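Local coordinates for YciF Bacterial Stress Response Protein (PDB 4ERU) that is of unknown function but probably serves the bacterial stress response, folding as a ferritin-like helix bundle that holds two magnesium ions, at residues S39-K42 / L43-A46; K134-K137 / L138-T142; T142-E145 / E146-D150. All coordinates share one frame; numbering follows the deposited sequence. Where two conformers were deposited one is given.

Contact 1: residues S39-K42 / L43-A46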
loop_
_atom_site.group_PDB
_atom_site.type_symbol
_atom_site.label_atom_id
_atom_site.label_comp_id
_atom_site.label_asym_id
_atom_site.label_seq_id
_atom_site.Cartn_x
_atom_site.Cartn_y
_atom_site.Cartn_z
ATOM N N SER A 39 -10.834 -21.859 1.924
ATOM C CA SER A 39 -12.007 -22.725 2.128
ATOM C C SER A 39 -13.252 -21.903 2.460
ATOM O O SER A 39 -14.373 -22.403 2.313
ATOM C CB SER A 39 -11.754 -23.746 3.252
ATOM O OG SER A 39 -11.180 -23.074 4.368
ATOM N N ASN A 40 -13.075 -20.665 2.924
ATOM C CA ASN A 40 -14.234 -19.818 3.186
ATOM C C ASN A 40 -14.864 -19.365 1.889
ATOM O O ASN A 40 -14.223 -18.684 1.085
ATOM C CB ASN A 40 -13.887 -18.587 4.008
ATOM C CG ASN A 40 -15.127 -17.794 4.379
ATOM O OD1 ASN A 40 -15.468 -16.813 3.733
ATOM N ND2 ASN A 40 -15.843 -18.264 5.399
ATOM N N GLU A 41 -16.123 -19.740 1.687
ATOM C CA GLU A 41 -16.835 -19.439 0.450
ATOM C C GLU A 41 -16.977 -17.944 0.166
ATOM O O GLU A 41 -16.727 -17.504 -0.956
ATOM C CB GLU A 41 -18.204 -20.130 0.426
ATOM C CG GLU A 41 -18.269 -21.291 -0.560
ATOM C CD GLU A 41 -17.972 -20.847 -1.976
ATOM O OE1 GLU A 41 -18.633 -19.900 -2.466
ATOM O OE2 GLU A 41 -17.072 -21.443 -2.601
ATOM N N LYS A 42 -17.373 -17.173 1.178
ATOM C CA LYS A 42 -17.494 -15.723 1.039
ATOM C C LYS A 42 -16.191 -15.019 0.590
ATOM O O LYS A 42 -16.234 -14.099 -0.238
ATOM C CB LYS A 42 -18.020 -15.082 2.326
ATOM C CG LYS A 42 -19.544 -14.988 2.419
ATOM C CD LYS A 42 -19.964 -14.093 3.586
ATOM C CE LYS A 42 -19.655 -14.742 4.945
ATOM N NZ LYS A 42 -19.108 -13.759 5.943
ATOM N N LEU A 43 -15.055 -15.444 1.128
ATOM C CA LEU A 43 -13.772 -14.871 0.738
ATOM C C LEU A 43 -13.420 -15.348 -0.674
ATOM O O LEU A 43 -12.888 -14.599 -1.495
ATOM C CB LEU A 43 -12.667 -15.256 1.725
ATOM C CG LEU A 43 -11.230 -14.774 1.431
ATOM C CD1 LEU A 43 -11.145 -13.255 1.172
ATOM C CD2 LEU A 43 -10.258 -15.191 2.540
ATOM N N SER A 44 -13.756 -16.601 -0.947
ATOM C CA SER A 44 -13.567 -17.174 -2.262
ATOM C C SER A 44 -14.354 -16.329 -3.284
ATOM O O SER A 44 -13.813 -15.936 -4.326
ATOM C CB SER A 44 -14.028 -18.621 -2.244
ATOM O OG SER A 44 -13.482 -19.322 -3.336
ATOM N N GLN A 45 -15.613 -16.014 -2.964
ATOM C CA GLN A 45 -16.424 -15.192 -3.847
ATOM C C GLN A 45 -15.873 -13.773 -4.015
ATOM O O GLN A 45 -15.986 -13.208 -5.083
ATOM C CB GLN A 45 -17.879 -15.125 -3.378
ATOM C CG GLN A 45 -18.691 -16.398 -3.720
ATOM C CD GLN A 45 -19.979 -16.549 -2.878
ATOM O OE1 GLN A 45 -20.385 -15.625 -2.155
ATOM N NE2 GLN A 45 -20.616 -17.720 -2.967
ATOM N N ALA A 46 -15.297 -13.207 -2.956
ATOM C CA ALA A 46 -14.764 -11.852 -3.007
ATOM C C ALA A 46 -13.581 -11.841 -3.954
ATOM O O ALA A 46 -13.432 -10.907 -4.735
ATOM C CB ALA A 46 -14.334 -11.371 -1.612
#

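Contact 2: residues K134-K137 / L138-T142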
loop_
_atom_site.group_PDB
_atom_site.type_symbol
_atom_site.label_atom_id
_atom_site.label_comp_id
_atom_site.label_asym_id
_atom_site.label_seq_id
_atom_site.Cartn_x
_atom_site.Cartn_y
_atom_site.Cartn_z
ATOM N N LYS A 134 -11.247 13.097 -19.383
ATOM C CA LYS A 134 -11.793 11.756 -19.494
ATOM C C LYS A 134 -11.036 10.761 -18.573
ATOM O O LYS A 134 -11.665 9.975 -17.864
ATOM C CB LYS A 134 -11.823 11.311 -20.961
ATOM C CG LYS A 134 -12.590 10.000 -21.251
ATOM C CD LYS A 134 -14.043 9.929 -20.672
ATOM C CE LYS A 134 -15.096 10.677 -21.547
ATOM N NZ LYS A 134 -16.429 9.957 -21.679
ATOM N N ALA A 135 -9.705 10.819 -18.567
ATOM C CA ALA A 135 -8.919 9.995 -17.656
ATOM C C ALA A 135 -9.381 10.245 -16.208
ATOM O O ALA A 135 -9.675 9.291 -15.486
ATOM C CB ALA A 135 -7.416 10.271 -17.826
ATOM N N LEU A 136 -9.503 11.516 -15.829
ATOM C CA LEU A 136 -9.919 11.880 -14.477
ATOM C C LEU A 136 -11.151 11.118 -14.040
ATOM O O LEU A 136 -11.117 10.471 -13.002
ATOM C CB LEU A 136 -10.149 13.392 -14.284
ATOM C CG LEU A 136 -10.438 13.836 -12.831
ATOM C CD1 LEU A 136 -9.296 13.409 -11.837
ATOM C CD2 LEU A 136 -10.751 15.350 -12.673
ATOM N N LYS A 137 -12.227 11.176 -14.821
ATOM C CA LYS A 137 -13.432 10.431 -14.436
ATOM C C LYS A 137 -13.226 8.909 -14.407
ATOM O O LYS A 137 -13.746 8.251 -13.512
ATOM C CB LYS A 137 -14.691 10.871 -15.223
ATOM C CG LYS A 137 -15.036 10.099 -16.485
ATOM C CD LYS A 137 -16.374 10.600 -17.137
ATOM C CE LYS A 137 -17.605 9.975 -16.480
ATOM N NZ LYS A 137 -17.659 8.473 -16.714
ATOM N N LEU A 138 -12.469 8.349 -15.359
ATOM C CA LEU A 138 -12.174 6.915 -15.321
ATOM C C LEU A 138 -11.337 6.507 -14.081
ATOM O O LEU A 138 -11.648 5.519 -13.393
ATOM C CB LEU A 138 -11.529 6.435 -16.629
ATOM C CG LEU A 138 -12.448 6.588 -17.852
ATOM C CD1 LEU A 138 -11.608 6.588 -19.115
ATOM C CD2 LEU A 138 -13.549 5.486 -17.899
ATOM N N LEU A 139 -10.298 7.288 -13.800
ATOM C CA LEU A 139 -9.409 7.017 -12.673
ATOM C C LEU A 139 -10.161 7.112 -11.369
ATOM O O LEU A 139 -9.969 6.254 -10.492
ATOM C CB LEU A 139 -8.195 7.946 -12.673
ATOM C CG LEU A 139 -7.190 7.664 -13.798
ATOM C CD1 LEU A 139 -6.341 8.915 -14.090
ATOM C CD2 LEU A 139 -6.281 6.395 -13.564
ATOM N N LYS A 140 -11.022 8.124 -11.238
ATOM C CA LYS A 140 -11.816 8.290 -10.030
ATOM C C LYS A 140 -12.763 7.121 -9.832
ATOM O O LYS A 140 -13.000 6.708 -8.697
ATOM C CB LYS A 140 -12.639 9.574 -10.082
ATOM C CG LYS A 140 -11.897 10.810 -9.663
ATOM C CD LYS A 140 -12.822 12.068 -9.746
ATOM C CE LYS A 140 -12.288 13.186 -8.875
ATOM N NZ LYS A 140 -13.278 14.310 -8.616
ATOM N N GLU A 141 -13.322 6.609 -10.927
ATOM C CA GLU A 141 -14.173 5.421 -10.851
ATOM C C GLU A 141 -13.429 4.180 -10.331
ATOM O O GLU A 141 -13.938 3.455 -9.492
ATOM C CB GLU A 141 -14.787 5.095 -12.197
ATOM C CG GLU A 141 -16.120 5.726 -12.449
ATOM C CD GLU A 141 -16.772 5.121 -13.689
ATOM O OE1 GLU A 141 -16.754 5.769 -14.767
ATOM O OE2 GLU A 141 -17.264 3.969 -13.593
ATOM N N THR A 142 -12.242 3.917 -10.853
ATOM C CA THR A 142 -11.467 2.788 -10.348
ATOM C C THR A 142 -11.113 3.014 -8.866
ATOM O O THR A 142 -11.194 2.092 -8.041
ATOM C CB THR A 142 -10.177 2.596 -11.149
ATOM O OG1 THR A 142 -10.501 2.142 -12.472
ATOM C CG2 THR A 142 -9.237 1.567 -10.417
#

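Contact 3: residues T142-E145 / E146-D150. With MG (magnesium ion), chain D; MG (magnesium ion), chain E.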
loop_
_atom_site.group_PDB
_atom_site.type_symbol
_atom_site.label_atom_id
_atom_site.label_comp_id
_atom_site.label_asym_id
_atom_site.label_seq_id
_atom_site.Cartn_x
_atom_site.Cartn_y
_atom_site.Cartn_z
ATOM N N THR A 142 -12.242 3.917 -10.853
ATOM C CA THR A 142 -11.467 2.788 -10.348
ATOM C C THR A 142 -11.113 3.014 -8.866
ATOM O O THR A 142 -11.194 2.092 -8.041
ATOM C CB THR A 142 -10.177 2.596 -11.149
ATOM O OG1 THR A 142 -10.501 2.142 -12.472
ATOM C CG2 THR A 142 -9.237 1.567 -10.417
ATOM N N LEU A 143 -10.719 4.237 -8.534
ATOM C CA LEU A 143 -10.302 4.560 -7.186
ATOM C C LEU A 143 -11.417 4.261 -6.172
ATOM O O LEU A 143 -11.186 3.627 -5.114
ATOM C CB LEU A 143 -9.903 6.031 -7.112
ATOM C CG LEU A 143 -9.484 6.591 -5.750
ATOM C CD1 LEU A 143 -8.294 5.822 -5.168
ATOM C CD2 LEU A 143 -9.146 8.077 -5.887
ATOM N N ASP A 144 -12.623 4.707 -6.517
ATOM C CA ASP A 144 -13.805 4.433 -5.727
ATOM C C ASP A 144 -14.017 2.936 -5.543
ATOM O O ASP A 144 -14.183 2.476 -4.411
ATOM C CB ASP A 144 -15.041 5.092 -6.367
ATOM C CG ASP A 144 -16.316 4.754 -5.622
ATOM O OD1 ASP A 144 -16.602 5.424 -4.600
ATOM O OD2 ASP A 144 -17.017 3.797 -6.035
ATOM N N GLU A 145 -14.011 2.169 -6.643
ATOM C CA GLU A 145 -14.064 0.695 -6.548
ATOM C C GLU A 145 -12.959 0.092 -5.649
ATOM O O GLU A 145 -13.211 -0.837 -4.884
ATOM C CB GLU A 145 -13.963 0.046 -7.929
ATOM C CG GLU A 145 -15.251 0.141 -8.739
ATOM C CD GLU A 145 -15.032 -0.221 -10.199
ATOM O OE1 GLU A 145 -13.903 -0.638 -10.577
ATOM O OE2 GLU A 145 -15.999 -0.085 -10.973
ATOM N N GLU A 146 -11.742 0.611 -5.748
ATOM C CA GLU A 146 -10.642 0.040 -4.979
ATOM C C GLU A 146 -10.914 0.267 -3.480
ATOM O O GLU A 146 -10.716 -0.625 -2.650
ATOM C CB GLU A 146 -9.312 0.657 -5.450
ATOM C CG GLU A 146 -8.168 -0.331 -5.675
ATOM C CD GLU A 146 -8.334 -1.198 -6.888
ATOM O OE1 GLU A 146 -8.926 -2.307 -6.783
ATOM O OE2 GLU A 146 -7.821 -0.806 -7.949
ATOM N N LYS A 147 -11.421 1.445 -3.134
ATOM C CA LYS A 147 -11.745 1.730 -1.735
ATOM C C LYS A 147 -12.867 0.833 -1.209
ATOM O O LYS A 147 -12.774 0.337 -0.087
ATOM C CB LYS A 147 -12.072 3.206 -1.523
ATOM C CG LYS A 147 -10.857 4.113 -1.756
ATOM C CD LYS A 147 -11.247 5.609 -1.715
ATOM C CE LYS A 147 -9.993 6.462 -1.634
ATOM N NZ LYS A 147 -10.199 7.954 -1.816
ATOM N N GLN A 148 -13.903 0.613 -2.024
ATOM C CA GLN A 148 -14.976 -0.357 -1.706
ATOM C C GLN A 148 -14.483 -1.782 -1.550
ATOM O O GLN A 148 -14.987 -2.526 -0.714
ATOM C CB GLN A 148 -16.083 -0.328 -2.776
ATOM C CG GLN A 148 -16.773 1.039 -2.841
ATOM C CD GLN A 148 -17.340 1.441 -1.471
ATOM O OE1 GLN A 148 -16.970 2.479 -0.899
ATOM N NE2 GLN A 148 -18.213 0.602 -0.926
ATOM N N THR A 149 -13.508 -2.181 -2.361
ATOM C CA THR A 149 -12.995 -3.536 -2.250
ATOM C C THR A 149 -12.244 -3.699 -0.918
ATOM O O THR A 149 -12.403 -4.691 -0.230
ATOM C CB THR A 149 -12.123 -3.881 -3.461
ATOM O OG1 THR A 149 -12.934 -3.801 -4.626
ATOM C CG2 THR A 149 -11.570 -5.321 -3.372
ATOM N N ASP A 150 -11.455 -2.694 -0.555
ATOM C CA ASP A 150 -10.712 -2.707 0.699
ATOM C C ASP A 150 -11.681 -2.770 1.880
ATOM O O ASP A 150 -11.456 -3.520 2.820
ATOM C CB ASP A 150 -9.841 -1.452 0.841
ATOM C CG ASP A 150 -9.083 -1.447 2.156
ATOM O OD1 ASP A 150 -8.473 -2.486 2.471
ATOM O OD2 ASP A 150 -9.114 -0.432 2.886
HETATM MG MG MG D . -7.290 -4.135 -6.662
HETATM MG MG MG E . -7.440 -2.513 -9.546
HETATM O O HOH W 1 -7.752 -4.438 -8.632
#

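Contact 1: residues S39-K42 / L43-A46
Leu-43 and Asn-40 meet in a side-chain N-cap that opens helix 41-66, the second long helix of this ferritin-like bundle. Leu-43 N donates to Asn-40 OD1 over 3.0 Å, and the donor lies in the plane of the amide, on a lone pair of the oxygen. Asn-40 can reach it because its CG stands anti to the backbone N (chi1 -175°), which sets the amide beside its own carbonyl carbon, with OD1 within reach of Leu-43 N. The isobutyl group of Leu-43 crosses the Asn-40 side chain at about a right angle and leads off into the bundle, against Leu-156, Asp-102 and Ile-106. Ser-44 follows with the first regular helix bond, its N lying 2.9 Å from Asn-40 O. One asparagine therefore serves the helix start twice, through its side chain and through its own carbonyl. Ser-44 OG has its partner elsewhere, at Ala-35 O near the end of helix 9-37, and so ties the two consecutive helices together across their turn. At Gln-45 the backbone N reaches Glu-41 O at 2.7 Å. Its side chain is extended beyond CG, with CG resting 3.6 Å from that same Glu-41 O. The carboxylate of Glu-41 turns toward the Gln-45 amide with the two planes steeply inclined, but Glu-41 occupies two conformers and this approach remains doubtful. Ala-46 is buried against Leu-156. Its N donates to Lys-42 O at 3.0 Å, while its CB lies 3.6 Å from the same oxygen.

Contact 2: residues K134-K137 / L138-T142
Glu-141 presents one corner of its carboxylate to the ammonium of Lys-137, one turn earlier on helix 133-159. Lys-137 NZ approaches OE1 of Glu-141 from beyond the oxygen and some 25° off the carboxylate plane, so it comes to that end of the group and is not stacked over its face. At 3.5 Å this NZ to OE1 pair is a weak salt bridge of the i to i+4 kind. The other oxygen, OE2, faces Arg-60 of helix 41-66 in a long, weak ion pair. The two side chains run next to each other in the same direction. Lys-137 has an unusual first torsion (chi1 93°) that leaves CG close to eclipsing its own carbonyl carbon and 3.3 Å from Leu-138 N; bends at chi3 and chi4 then bring the ammonium to Glu-141.

On the opposite flank the contact is apolar. Leu-139 CD1 touches Ala-135 CB at 4.1 Å, and Leu-139 CG sits 3.4 Å from Ala-135 O. That oxygen also accepts the Leu-139 N-H over 2.7 Å. Leu-138 CD1 lies 4.1 Å from Lys-134 CG, where the lysine chain crosses the leucine obliquely. Along the outer side Lys-140 stretches out, extended beyond CG, past the tip of Leu-136, with CE 4.2 Å from Leu-136 CD1.

Two kinds of chemistry thus share one stretch of helix. Leu-138 and Leu-139 turn into the bundle against Ile-64, Leu-139 also meeting Leu-123, whereas the lysines stay outside; with its bridge long and solvent near, the Lys-137 to Glu-141 attraction is likely to be modest.

Contact 3: residues T142-E145 / E146-D150
Thr-142 and Glu-146 make an i to i+4 contact in the middle of helix 133-159, on the face that supplies a ligand to the two-metal centre of the four-helix bundle. Their side chains lie next to each other and point the same way, with Thr-142 CG2 at 3.7 Å from Glu-146 OE2. The backbone joins them too, Glu-146 N donating to Thr-142 O.

Glu-146 bridges the magnesium ions: OE1 binds the ion of chain D at 2.5 Å and OE2 the ion of chain E at 2.4 Å. The carboxylate is not used evenly, for the chain D ion stands well above its face while the chain E ion lies much closer to its plane. A bend at chi2 (72°) carries the group down to the metals, and water 1 also binds both. His-50, Glu-113 and Glu-116 share the chain D ion, Glu-24 and Gln-57 the other, a bridged pair as in ferritin-like dimetal sites.

Away from the metals, Lys-147 CE rests 4.0 Å from Leu-143 CD1. Thr-149 OG1 comes to 3.0 Å from Glu-145 O and is hydrogen-bonded to Glu-53.

Helix 41-66 flanks this face, its Arg-60 paired with Glu-145 and its Gln-57, a ligand of the chain E ion, hydrogen-bonded to the same carboxylate, and helix 99-130 brings Ile-117 and Tyr-120 against Glu-146.

In the fold
Contact 1 comes first along the chain, at the start of helix 41-66; contacts 2 and 3 follow consecutively on helix 133-159 and share Thr-142. The centres of contacts 2 and 3 lie 12 Å apart, and contact 1 is 19 Å from contact 3 and 29 Å from contact 2. No side chain of contact 1 touches the other two, although its nearest atoms come within about 6 Å of contact 3. The two helices nevertheless run together through the bundle: contacts 1 and 2 lie toward opposite ends, and contact 3 lies between them at the dimagnesium centre, for which both helices supply ligands.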